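Local coordinates for flavoprotein 390 (Photobacterium phosphoreum, PDB 1FVP) that binds flavin mononucleotide carrying a covalently attached myristate, two per subunit, and belongs to the bacterial luciferase family, at residues L72-T77 with L90-K95; R125-H131 with T194-C200. All coordinates share one frame; numbering follows the deposited sequence.

Interaction 1: residues L72-T77 with L90-K95; sequences LYVLAT and LPLVFK. With FMA (6-(3-tetradecanoic acid) flavine mononucleotide), chain C.
Val74 and Leu90 meet almost at right angles, CG1 of Val74 resting 3.5 Å from CD1 of Leu90, while the other methyl branch of Leu90 turns to Leu72. Leu72 divides its side chain between two partners: its CD1 lies against CD2 of Leu90, and its CG is 3.4 Å from C15 of the flavin's fatty-acid chain, which places Leu72 in the flavin pocket at the end of that chain. Tyr73 has CG anti to its carbonyl carbon (chi1 -62°), which carries the ring over to Pro91, where CD2 of Tyr73 is 3.7 Å from the proline CB. The two strands run parallel and, with helix 80-87 between them in sequence, form a beta-alpha-beta unit. Val74 is gripped through both of its backbone polar atoms: its N gives a 3.0 Å hydrogen bond to Pro91 O, and its O takes one from Val93 N, which comes from well above the carbonyl plane. Further along, Leu75 has CG anti to the backbone N (chi1 -152°), and its CD1 reaches the CG1 branch of Val93. Helix 80-87 covers the face of Val74 and Leu92; just beyond it CB of Ala76 points toward strand 92-94, close to both methyls of Leu92 and 3.6 Å from CD1. Ala76 centres an inverse gamma turn, and the OG1 of Thr77 folds back to donate a 2.6 Å hydrogen bond to Leu75 O.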
ATOM      1  N   LEU A  72      -0.363  -7.684   5.667  1.00 18.05           N
ATOM      2  CA  LEU A  72       0.381  -6.525   6.231  1.00 17.67           C
ATOM      3  C   LEU A  72       1.808  -6.971   6.570  1.00 17.92           C
ATOM      4  O   LEU A  72       2.028  -8.079   7.110  1.00 18.31           O
ATOM      5  CB  LEU A  72      -0.486  -5.955   7.316  1.00 17.32           C
ATOM      6  CG  LEU A  72      -0.091  -5.277   8.586  1.00 17.11           C
ATOM      7  CD1 LEU A  72       0.204  -6.305   9.682  1.00 17.14           C
ATOM      8  CD2 LEU A  72       1.126  -4.375   8.399  1.00 17.06           C
ATOM      9  N   TYR A  73       2.769  -6.126   6.235  1.00 16.62           N
ATOM     10  CA  TYR A  73       4.194  -6.373   6.421  1.00 15.55           C
ATOM     11  C   TYR A  73       4.883  -5.190   7.087  1.00 15.72           C
ATOM     12  O   TYR A  73       4.256  -4.132   7.217  1.00 16.22           O
ATOM     13  CB  TYR A  73       4.836  -6.568   5.024  1.00 13.91           C
ATOM     14  CG  TYR A  73       4.331  -7.729   4.210  1.00 12.32           C
ATOM     15  CD1 TYR A  73       3.058  -7.738   3.665  1.00 12.38           C
ATOM     16  CD2 TYR A  73       5.112  -8.838   3.934  1.00 11.83           C
ATOM     17  CE1 TYR A  73       2.602  -8.797   2.900  1.00 11.77           C
ATOM     18  CE2 TYR A  73       4.685  -9.917   3.184  1.00 10.87           C
ATOM     19  CZ  TYR A  73       3.414  -9.883   2.670  1.00 11.18           C
ATOM     20  OH  TYR A  73       2.943 -10.943   1.940  1.00 13.31           O
ATOM     21  N   VAL A  74       6.140  -5.374   7.456  1.00 15.76           N
ATOM     22  CA  VAL A  74       6.942  -4.308   8.064  1.00 15.71           C
ATOM     23  C   VAL A  74       8.379  -4.430   7.514  1.00 16.08           C
ATOM     24  O   VAL A  74       9.005  -5.485   7.520  1.00 16.28           O
ATOM     25  CB  VAL A  74       6.875  -4.181   9.583  1.00 15.48           C
ATOM     26  CG1 VAL A  74       5.810  -5.019  10.266  1.00 15.32           C
ATOM     27  CG2 VAL A  74       8.222  -4.340  10.279  1.00 15.02           C
ATOM     28  N   LEU A  75       8.846  -3.298   7.052  1.00 16.57           N
ATOM     29  CA  LEU A  75      10.158  -3.035   6.456  1.00 16.41           C
ATOM     30  C   LEU A  75      11.221  -3.376   7.507  1.00 16.31           C
ATOM     31  O   LEU A  75      11.067  -2.935   8.657  1.00 15.94           O
ATOM     32  CB  LEU A  75      10.154  -1.575   5.989  1.00 15.43           C
ATOM     33  CG  LEU A  75      11.011  -1.129   4.824  1.00 15.40           C
ATOM     34  CD1 LEU A  75      10.238  -1.281   3.524  1.00 15.50           C
ATOM     35  CD2 LEU A  75      11.435   0.325   5.008  1.00 14.31           C
ATOM     36  N   ALA A  76      12.194  -4.157   7.076  1.00 16.53           N
ATOM     37  CA  ALA A  76      13.282  -4.558   7.982  1.00 17.74           C
ATOM     38  C   ALA A  76      14.413  -3.537   7.791  1.00 19.09           C
ATOM     39  O   ALA A  76      15.480  -3.758   7.213  1.00 19.22           O
ATOM     40  CB  ALA A  76      13.679  -5.988   7.821  1.00 16.81           C
ATOM     41  N   THR A  77      14.084  -2.386   8.334  1.00 20.07           N
ATOM     42  CA  THR A  77      14.788  -1.138   8.390  1.00 21.84           C
ATOM     43  C   THR A  77      15.937  -1.058   9.367  1.00 23.32           C
ATOM     44  O   THR A  77      16.850  -0.228   9.178  1.00 23.53           O
ATOM     45  CB  THR A  77      13.733  -0.015   8.797  1.00 22.29           C
ATOM     46  OG1 THR A  77      12.460  -0.689   8.540  1.00 23.59           O
ATOM     47  CG2 THR A  77      13.879   1.289   8.017  1.00 22.51           C
ATOM     48  N   LEU A  90       4.969 -10.671  12.257  1.00 24.71           N
ATOM     49  CA  LEU A  90       4.852 -10.022  10.944  1.00 24.16           C
ATOM     50  C   LEU A  90       6.029 -10.313  10.006  1.00 23.36           C
ATOM     51  O   LEU A  90       7.206 -10.348  10.418  1.00 23.85           O
ATOM     52  CB  LEU A  90       4.771  -8.499  11.214  1.00 24.18           C
ATOM     53  CG  LEU A  90       3.875  -8.027  12.344  1.00 24.28           C
ATOM     54  CD1 LEU A  90       4.409  -6.732  12.939  1.00 24.49           C
ATOM     55  CD2 LEU A  90       2.471  -7.794  11.793  1.00 24.04           C
ATOM     56  N   PRO A  91       5.729 -10.484   8.737  1.00 22.18           N
ATOM     57  CA  PRO A  91       6.751 -10.724   7.717  1.00 21.67           C
ATOM     58  C   PRO A  91       7.403  -9.367   7.444  1.00 21.40           C
ATOM     59  O   PRO A  91       6.780  -8.314   7.677  1.00 21.28           O
ATOM     60  CB  PRO A  91       6.024 -11.283   6.514  1.00 21.57           C
ATOM     61  CG  PRO A  91       4.585 -11.390   6.914  1.00 21.97           C
ATOM     62  CD  PRO A  91       4.410 -10.455   8.106  1.00 22.28           C
ATOM     63  N   LEU A  92       8.626  -9.456   6.970  1.00 21.10           N
ATOM     64  CA  LEU A  92       9.456  -8.312   6.619  1.00 20.92           C
ATOM     65  C   LEU A  92       9.487  -8.074   5.095  1.00 21.02           C
ATOM     66  O   LEU A  92       9.283  -8.990   4.276  1.00 21.15           O
ATOM     67  CB  LEU A  92      10.883  -8.581   7.090  1.00 19.78           C
ATOM     68  CG  LEU A  92      11.264  -9.058   8.451  1.00 18.59           C
ATOM     69  CD1 LEU A  92      12.760  -9.386   8.441  1.00 18.93           C
ATOM     70  CD2 LEU A  92      11.041  -7.934   9.450  1.00 18.55           C
ATOM     71  N   VAL A  93       9.800  -6.829   4.784  1.00 20.85           N
ATOM     72  CA  VAL A  93       9.944  -6.430   3.350  1.00 21.20           C
ATOM     73  C   VAL A  93      11.373  -5.866   3.294  1.00 20.82           C
ATOM     74  O   VAL A  93      11.670  -4.791   3.817  1.00 20.60           O
ATOM     75  CB  VAL A  93       8.767  -5.594   2.876  1.00 21.52           C
ATOM     76  CG1 VAL A  93       8.754  -4.168   3.433  1.00 21.45           C
ATOM     77  CG2 VAL A  93       8.631  -5.608   1.361  1.00 20.95           C
ATOM     78  N   PHE A  94      12.241  -6.675   2.715  1.00 20.60           N
ATOM     79  CA  PHE A  94      13.679  -6.398   2.586  1.00 19.99           C
ATOM     80  C   PHE A  94      13.959  -5.197   1.724  1.00 20.13           C
ATOM     81  O   PHE A  94      13.345  -5.108   0.657  1.00 20.29           O
ATOM     82  CB  PHE A  94      14.437  -7.685   2.216  1.00 18.35           C
ATOM     83  CG  PHE A  94      14.529  -8.568   3.447  1.00 17.40           C
ATOM     84  CD1 PHE A  94      15.395  -8.192   4.484  1.00 17.10           C
ATOM     85  CD2 PHE A  94      13.741  -9.693   3.597  1.00 16.75           C
ATOM     86  CE1 PHE A  94      15.519  -8.947   5.631  1.00 16.33           C
ATOM     87  CE2 PHE A  94      13.832 -10.468   4.760  1.00 16.04           C
ATOM     88  CZ  PHE A  94      14.716 -10.089   5.765  1.00 16.28           C
ATOM     89  N   LYS A  95      14.834  -4.316   2.204  1.00 20.93           N
ATOM     90  CA  LYS A  95      15.147  -3.124   1.405  1.00 22.65           C
ATOM     91  C   LYS A  95      15.941  -3.494   0.148  1.00 24.63           C
ATOM     92  O   LYS A  95      16.599  -4.522  -0.026  1.00 25.39           O
ATOM     93  CB  LYS A  95      15.787  -1.964   2.121  1.00 20.88           C
ATOM     94  CG  LYS A  95      14.771  -1.218   3.000  1.00 20.25           C
ATOM     95  CD  LYS A  95      15.151   0.229   3.110  1.00 20.46           C
ATOM     96  CE  LYS A  95      16.515   0.482   3.692  1.00 20.76           C
ATOM     97  NZ  LYS A  95      16.486   1.729   4.518  1.00 22.08           N
TER
HETATM   98  N1  FMA C 232       9.144   3.021  17.837  1.00 39.04           N
HETATM   99  C2  FMA C 232       8.945   3.879  18.848  1.00 38.80           C
HETATM  100  O2  FMA C 232       9.560   4.820  19.197  1.00 38.84           O
HETATM  101  N3  FMA C 232       7.793   3.687  19.723  1.00 38.36           N
HETATM  102  C4  FMA C 232       6.957   2.662  19.504  1.00 38.59           C
HETATM  103  O4  FMA C 232       6.009   2.478  20.217  1.00 39.07           O
HETATM  104  C4A FMA C 232       7.193   1.768  18.425  1.00 39.02           C
HETATM  105  N5  FMA C 232       6.398   0.763  18.187  1.00 39.33           N
HETATM  106  C5A FMA C 232       6.525  -0.116  17.190  1.00 40.05           C
HETATM  107  C6  FMA C 232       5.654  -1.182  17.017  1.00 40.71           C
HETATM  108  C7  FMA C 232       5.833  -2.020  15.951  1.00 40.56           C
HETATM  109  C7M FMA C 232       4.896  -3.236  15.662  1.00 40.56           C
HETATM  110  C8  FMA C 232       6.931  -1.834  15.032  1.00 40.43           C
HETATM  111  C8M FMA C 232       7.167  -2.744  13.874  1.00 40.44           C
HETATM  112  C9  FMA C 232       7.797  -0.784  15.237  1.00 40.32           C
HETATM  113  C9A FMA C 232       7.660   0.078  16.291  1.00 40.22           C
HETATM  114  N10 FMA C 232       8.497   1.172  16.553  1.00 40.01           N
HETATM  115  C10 FMA C 232       8.369   2.038  17.559  1.00 39.35           C
HETATM  116  C1B FMA C 232       9.708   1.299  15.714  1.00 40.50           C
HETATM  117  C2B FMA C 232      10.282   2.340  14.764  1.00 41.61           C
HETATM  118  O2B FMA C 232      10.755   1.550  13.674  1.00 41.34           O
HETATM  119  C3B FMA C 232      11.476   2.988  15.460  1.00 42.64           C
HETATM  120  O3' FMA C 232      11.032   3.833  16.452  1.00 43.50           O
HETATM  121  C4B FMA C 232      12.375   3.749  14.485  1.00 43.19           C
HETATM  122  O4' FMA C 232      12.811   2.786  13.463  1.00 43.59           O
HETATM  123  C5B FMA C 232      13.571   4.373  15.230  1.00 43.72           C
HETATM  124  O5' FMA C 232      14.572   3.213  15.422  1.00 44.68           O
HETATM  125  P   FMA C 232      15.790   2.857  14.477  1.00 45.29           P
HETATM  126  O1P FMA C 232      15.190   1.607  13.744  1.00 45.02           O
HETATM  127  O2P FMA C 232      15.922   3.987  13.578  1.00 45.23           O
HETATM  128  O3P FMA C 232      16.923   2.700  15.245  1.00 45.22           O
HETATM  129  C1' FMA C 232       5.311  -2.333  20.259  1.00 43.35           C
HETATM  130  O1' FMA C 232       6.339  -2.452  21.043  1.00 43.75           O
HETATM  131  O2' FMA C 232       4.256  -2.824  20.667  1.00 43.22           O
HETATM  132  C2' FMA C 232       5.313  -1.156  19.339  1.00 42.57           C
HETATM  133  C3' FMA C 232       4.553  -1.338  18.004  1.00 41.59           C
HETATM  134  C4' FMA C 232       3.444  -0.355  17.887  1.00 41.50           C
HETATM  135  C5' FMA C 232       2.375  -0.629  16.841  1.00 41.22           C
HETATM  136  C6' FMA C 232       1.595   0.642  16.627  1.00 41.73           C
HETATM  137  C7' FMA C 232       0.323   0.385  15.831  1.00 42.47           C
HETATM  138  C8' FMA C 232      -0.372   1.628  15.427  1.00 43.04           C
HETATM  139  C9' FMA C 232      -1.700   1.482  14.685  1.00 44.03           C
HETATM  140  C11 FMA C 232      -1.475   0.761  13.369  1.00 44.77           C
HETATM  141  C12 FMA C 232      -1.676  -0.723  13.390  1.00 45.54           C
HETATM  142  C13 FMA C 232      -0.991  -1.530  12.337  1.00 46.47           C
HETATM  143  C14 FMA C 232      -1.742  -1.577  11.024  1.00 47.12           C
HETATM  144  C15 FMA C 232      -1.721  -2.938  10.378  1.00 47.59           C

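Interaction 2: residues R125-H131 with T194-C200; sequences RHQLMLH and TVDFLLC
Arg125 lays one face of its guanidinium group against Asp196. The carboxylate OD1 stands over that face, 3.3 Å from Arg125 NH2, and the two planes are inclined by 50°; the salt bridge therefore rests on charge alone, with no N-H aimed at the oxygen. A bend at chi3 (50°) in the arginine chain accompanies this approach. The other carboxylate oxygen, Asp196 OD2, accepts a hydrogen bond from a water that also donates to Gln127 OE1 at 3.0 Å. Gln127 is itself bent at chi2, bringing its amide across the aspartate, with NE2 3.6 Å from Asp196 CB and the amide and carboxylate planes turned 72° apart.

On the face that bears His126, Leu128 and Leu130, the packing round Phe197 is apolar. Leu128 and Phe197 lie side by side, the leucine CD2 at the ring edge, 3.7 Å from CE2 of Phe197. The same methyl meets CG2 of Val195 at 3.5 Å. Leu130 runs alongside Phe197 too. At the far end, CB of Cys200 sits over one face of the His131 ring, with its SG oblique to that ring, 3.9 Å from the centroid.

Between the two faces the strands pair in parallel, as neighbours in the sheet of this luciferase-family protein, with a 2.7 Å bond from Leu198 N to Leu128 O. Leu199 touches a bound flavin. Strand 126-134 also pairs with strands 92-94 and 174-175, and strand 195-199 with strand 6-11; the His126 ring meets Tyr110 of helix 100-116 edge-to-face, and the His131 ring meets Tyr148 of helix 138-155.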
ATOM      1  N   ARG A 125       6.756 -15.634   5.345  1.00 32.19           N
ATOM      2  CA  ARG A 125       7.513 -15.378   4.134  1.00 30.36           C
ATOM      3  C   ARG A 125       7.810 -13.890   3.928  1.00 29.29           C
ATOM      4  O   ARG A 125       6.898 -13.069   3.771  1.00 28.72           O
ATOM      5  CB  ARG A 125       6.726 -15.820   2.913  1.00 30.56           C
ATOM      6  CG  ARG A 125       6.126 -17.211   2.890  1.00 31.36           C
ATOM      7  CD  ARG A 125       6.000 -17.634   1.432  1.00 31.95           C
ATOM      8  NE  ARG A 125       7.296 -17.392   0.805  1.00 32.29           N
ATOM      9  CZ  ARG A 125       7.704 -17.847  -0.360  1.00 32.78           C
ATOM     10  NH1 ARG A 125       6.900 -18.584  -1.111  1.00 33.69           N
ATOM     11  NH2 ARG A 125       8.950 -17.597  -0.764  1.00 33.59           N
ATOM     12  N   HIS A 126       9.085 -13.589   3.893  1.00 28.54           N
ATOM     13  CA  HIS A 126       9.553 -12.196   3.711  1.00 28.30           C
ATOM     14  C   HIS A 126       9.291 -11.721   2.300  1.00 27.04           C
ATOM     15  O   HIS A 126       8.853 -12.560   1.488  1.00 27.73           O
ATOM     16  CB  HIS A 126      11.057 -12.097   4.072  1.00 29.88           C
ATOM     17  CG  HIS A 126      11.239 -12.676   5.451  1.00 31.83           C
ATOM     18  ND1 HIS A 126      10.443 -12.310   6.514  1.00 31.98           N
ATOM     19  CD2 HIS A 126      12.109 -13.603   5.920  1.00 32.59           C
ATOM     20  CE1 HIS A 126      10.839 -12.991   7.578  1.00 32.53           C
ATOM     21  NE2 HIS A 126      11.845 -13.778   7.257  1.00 32.88           N
ATOM     22  N   GLN A 127       9.518 -10.457   2.005  1.00 25.08           N
ATOM     23  CA  GLN A 127       9.302  -9.928   0.637  1.00 23.14           C
ATOM     24  C   GLN A 127      10.618  -9.210   0.271  1.00 22.31           C
ATOM     25  O   GLN A 127      11.062  -8.342   1.039  1.00 21.82           O
ATOM     26  CB  GLN A 127       8.148  -8.980   0.438  1.00 22.09           C
ATOM     27  CG  GLN A 127       6.769  -9.558   0.386  1.00 20.24           C
ATOM     28  CD  GLN A 127       6.271  -9.889  -0.984  1.00 19.72           C
ATOM     29  OE1 GLN A 127       5.151 -10.342  -1.125  1.00 19.04           O
ATOM     30  NE2 GLN A 127       7.049  -9.679  -2.033  1.00 19.92           N
ATOM     31  N   LEU A 128      11.118  -9.636  -0.870  1.00 21.11           N
ATOM     32  CA  LEU A 128      12.401  -9.118  -1.397  1.00 20.05           C
ATOM     33  C   LEU A 128      12.167  -8.091  -2.494  1.00 18.78           C
ATOM     34  O   LEU A 128      11.435  -8.419  -3.445  1.00 18.01           O
ATOM     35  CB  LEU A 128      13.174 -10.382  -1.777  1.00 20.35           C
ATOM     36  CG  LEU A 128      14.660 -10.323  -2.031  1.00 20.39           C
ATOM     37  CD1 LEU A 128      15.413  -9.677  -0.881  1.00 19.67           C
ATOM     38  CD2 LEU A 128      15.161 -11.749  -2.285  1.00 19.58           C
ATOM     39  N   MET A 129      12.765  -6.920  -2.304  1.00 17.46           N
ATOM     40  CA  MET A 129      12.651  -5.802  -3.226  1.00 17.11           C
ATOM     41  C   MET A 129      13.953  -5.558  -4.027  1.00 16.99           C
ATOM     42  O   MET A 129      14.916  -4.976  -3.485  1.00 17.20           O
ATOM     43  CB  MET A 129      12.283  -4.473  -2.598  1.00 16.71           C
ATOM     44  CG  MET A 129      11.245  -4.473  -1.548  1.00 17.45           C
ATOM     45  SD  MET A 129      10.677  -2.746  -1.275  1.00 17.69           S
ATOM     46  CE  MET A 129      12.247  -1.953  -0.929  1.00 18.21           C
ATOM     47  N   LEU A 130      13.880  -5.923  -5.289  1.00 16.09           N
ATOM     48  CA  LEU A 130      14.914  -5.805  -6.290  1.00 15.66           C
ATOM     49  C   LEU A 130      14.512  -4.910  -7.486  1.00 15.71           C
ATOM     50  O   LEU A 130      13.394  -4.864  -7.995  1.00 14.71           O
ATOM     51  CB  LEU A 130      15.211  -7.201  -6.842  1.00 15.37           C
ATOM     52  CG  LEU A 130      15.401  -8.388  -5.958  1.00 15.27           C
ATOM     53  CD1 LEU A 130      15.004  -9.663  -6.683  1.00 14.57           C
ATOM     54  CD2 LEU A 130      16.871  -8.437  -5.545  1.00 16.20           C
ATOM     55  N   HIS A 131      15.531  -4.244  -7.979  1.00 16.21           N
ATOM     56  CA  HIS A 131      15.591  -3.328  -9.100  1.00 16.44           C
ATOM     57  C   HIS A 131      16.067  -4.020 -10.367  1.00 17.22           C
ATOM     58  O   HIS A 131      17.223  -3.744 -10.746  1.00 18.48           O
ATOM     59  CB  HIS A 131      16.603  -2.158  -8.840  1.00 14.85           C
ATOM     60  CG  HIS A 131      15.875  -0.866  -8.815  1.00 15.53           C
ATOM     61  ND1 HIS A 131      15.812   0.031  -7.791  1.00 15.30           N
ATOM     62  CD2 HIS A 131      15.090  -0.358  -9.809  1.00 16.37           C
ATOM     63  CE1 HIS A 131      15.035   1.046  -8.166  1.00 15.79           C
ATOM     64  NE2 HIS A 131      14.574   0.837  -9.368  1.00 16.35           N
ATOM     65  N   THR A 194      13.029 -18.219   1.703  1.00 24.86           N
ATOM     66  CA  THR A 194      11.821 -17.724   2.368  1.00 24.48           C
ATOM     67  C   THR A 194      11.321 -16.374   1.882  1.00 24.62           C
ATOM     68  O   THR A 194      10.687 -15.633   2.714  1.00 25.79           O
ATOM     69  CB  THR A 194      12.042 -17.675   3.940  1.00 24.35           C
ATOM     70  OG1 THR A 194      12.905 -16.543   4.282  1.00 23.58           O
ATOM     71  CG2 THR A 194      12.610 -18.996   4.473  1.00 25.11           C
ATOM     72  N   VAL A 195      11.553 -16.025   0.610  1.00 22.79           N
ATOM     73  CA  VAL A 195      11.075 -14.694   0.185  1.00 20.55           C
ATOM     74  C   VAL A 195      10.316 -14.780  -1.133  1.00 20.13           C
ATOM     75  O   VAL A 195      10.538 -15.738  -1.865  1.00 20.55           O
ATOM     76  CB  VAL A 195      12.272 -13.746   0.036  1.00 19.74           C
ATOM     77  CG1 VAL A 195      12.927 -13.332   1.327  1.00 19.63           C
ATOM     78  CG2 VAL A 195      13.248 -14.377  -0.950  1.00 19.75           C
ATOM     79  N   ASP A 196       9.513 -13.776  -1.320  1.00 19.27           N
ATOM     80  CA  ASP A 196       8.636 -13.406  -2.417  1.00 18.20           C
ATOM     81  C   ASP A 196       9.217 -12.077  -2.928  1.00 17.86           C
ATOM     82  O   ASP A 196       9.813 -11.371  -2.084  1.00 17.61           O
ATOM     83  CB  ASP A 196       7.191 -13.316  -1.971  1.00 18.76           C
ATOM     84  CG  ASP A 196       6.437 -14.580  -2.356  1.00 20.27           C
ATOM     85  OD1 ASP A 196       7.078 -15.617  -2.612  1.00 20.24           O
ATOM     86  OD2 ASP A 196       5.187 -14.480  -2.388  1.00 20.81           O
ATOM     87  N   PHE A 197       9.059 -11.784  -4.216  1.00 17.47           N
ATOM     88  CA  PHE A 197       9.676 -10.567  -4.765  1.00 16.14           C
ATOM     89  C   PHE A 197       8.787  -9.490  -5.370  1.00 16.26           C
ATOM     90  O   PHE A 197       7.800  -9.636  -6.078  1.00 16.18           O
ATOM     91  CB  PHE A 197      10.776 -10.921  -5.763  1.00 13.90           C
ATOM     92  CG  PHE A 197      11.412 -12.253  -5.612  1.00 12.74           C
ATOM     93  CD1 PHE A 197      10.772 -13.381  -6.121  1.00 12.49           C
ATOM     94  CD2 PHE A 197      12.639 -12.382  -4.962  1.00 13.01           C
ATOM     95  CE1 PHE A 197      11.349 -14.647  -5.986  1.00 12.36           C
ATOM     96  CE2 PHE A 197      13.241 -13.639  -4.812  1.00 12.29           C
ATOM     97  CZ  PHE A 197      12.572 -14.761  -5.338  1.00 12.18           C
ATOM     98  N   LEU A 198       9.234  -8.298  -5.037  1.00 16.35           N
ATOM     99  CA  LEU A 198       8.677  -7.018  -5.460  1.00 17.53           C
ATOM    100  C   LEU A 198       9.880  -6.505  -6.276  1.00 18.58           C
ATOM    101  O   LEU A 198      10.830  -6.084  -5.578  1.00 19.80           O
ATOM    102  CB  LEU A 198       8.386  -6.196  -4.223  1.00 17.30           C
ATOM    103  CG  LEU A 198       7.143  -6.452  -3.418  1.00 17.59           C
ATOM    104  CD1 LEU A 198       6.724  -5.178  -2.677  1.00 17.60           C
ATOM    105  CD2 LEU A 198       6.029  -6.901  -4.365  1.00 18.67           C
ATOM    106  N   LEU A 199       9.795  -6.617  -7.578  1.00 18.16           N
ATOM    107  CA  LEU A 199      10.902  -6.242  -8.452  1.00 17.57           C
ATOM    108  C   LEU A 199      10.594  -5.090  -9.376  1.00 18.18           C
ATOM    109  O   LEU A 199       9.741  -5.251 -10.260  1.00 18.88           O
ATOM    110  CB  LEU A 199      11.310  -7.552  -9.166  1.00 16.55           C
ATOM    111  CG  LEU A 199      10.263  -8.614  -9.424  1.00 15.70           C
ATOM    112  CD1 LEU A 199       9.072  -8.083 -10.210  1.00 15.22           C
ATOM    113  CD2 LEU A 199      10.869  -9.766 -10.212  1.00 15.55           C
ATOM    114  N   CYS A 200      11.292  -3.988  -9.217  1.00 18.60           N
ATOM    115  CA  CYS A 200      11.159  -2.764 -10.011  1.00 18.79           C
ATOM    116  C   CYS A 200      11.796  -2.905 -11.384  1.00 18.78           C
ATOM    117  O   CYS A 200      13.039  -3.029 -11.385  1.00 20.03           O
ATOM    118  CB  CYS A 200      11.900  -1.607  -9.313  1.00 19.01           C
ATOM    119  SG  CYS A 200      11.672   0.001 -10.135  1.00 20.70           S
TER
HETATM  120  O   HOH W   1       4.543 -13.180  -0.406  1.00 44.57           O

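How the interactions relate
Both contacts are buried parallel strand pairs of one sheet, and they adjoin through strands 92-94 and 126-134: Phe94 N lies 2.6 Å from Gln127 O, and Leu92 O 2.7 Å from Gln127 N, both probable hydrogen bonds. Interaction 2 is nearer the centre of the chain and joins strands far apart in sequence, whereas interaction 1 closes a local beta-alpha-beta unit and reaches the second subunit through Leu72 and Leu90. The side-chain chemistry of interaction 1 is mostly aliphatic, beside a fatty-acid tail; interaction 2 combines hydrophobic packing with a charged and water-bridged end. Each contributes one leucine to a different flavin pocket, Leu72 and Leu199.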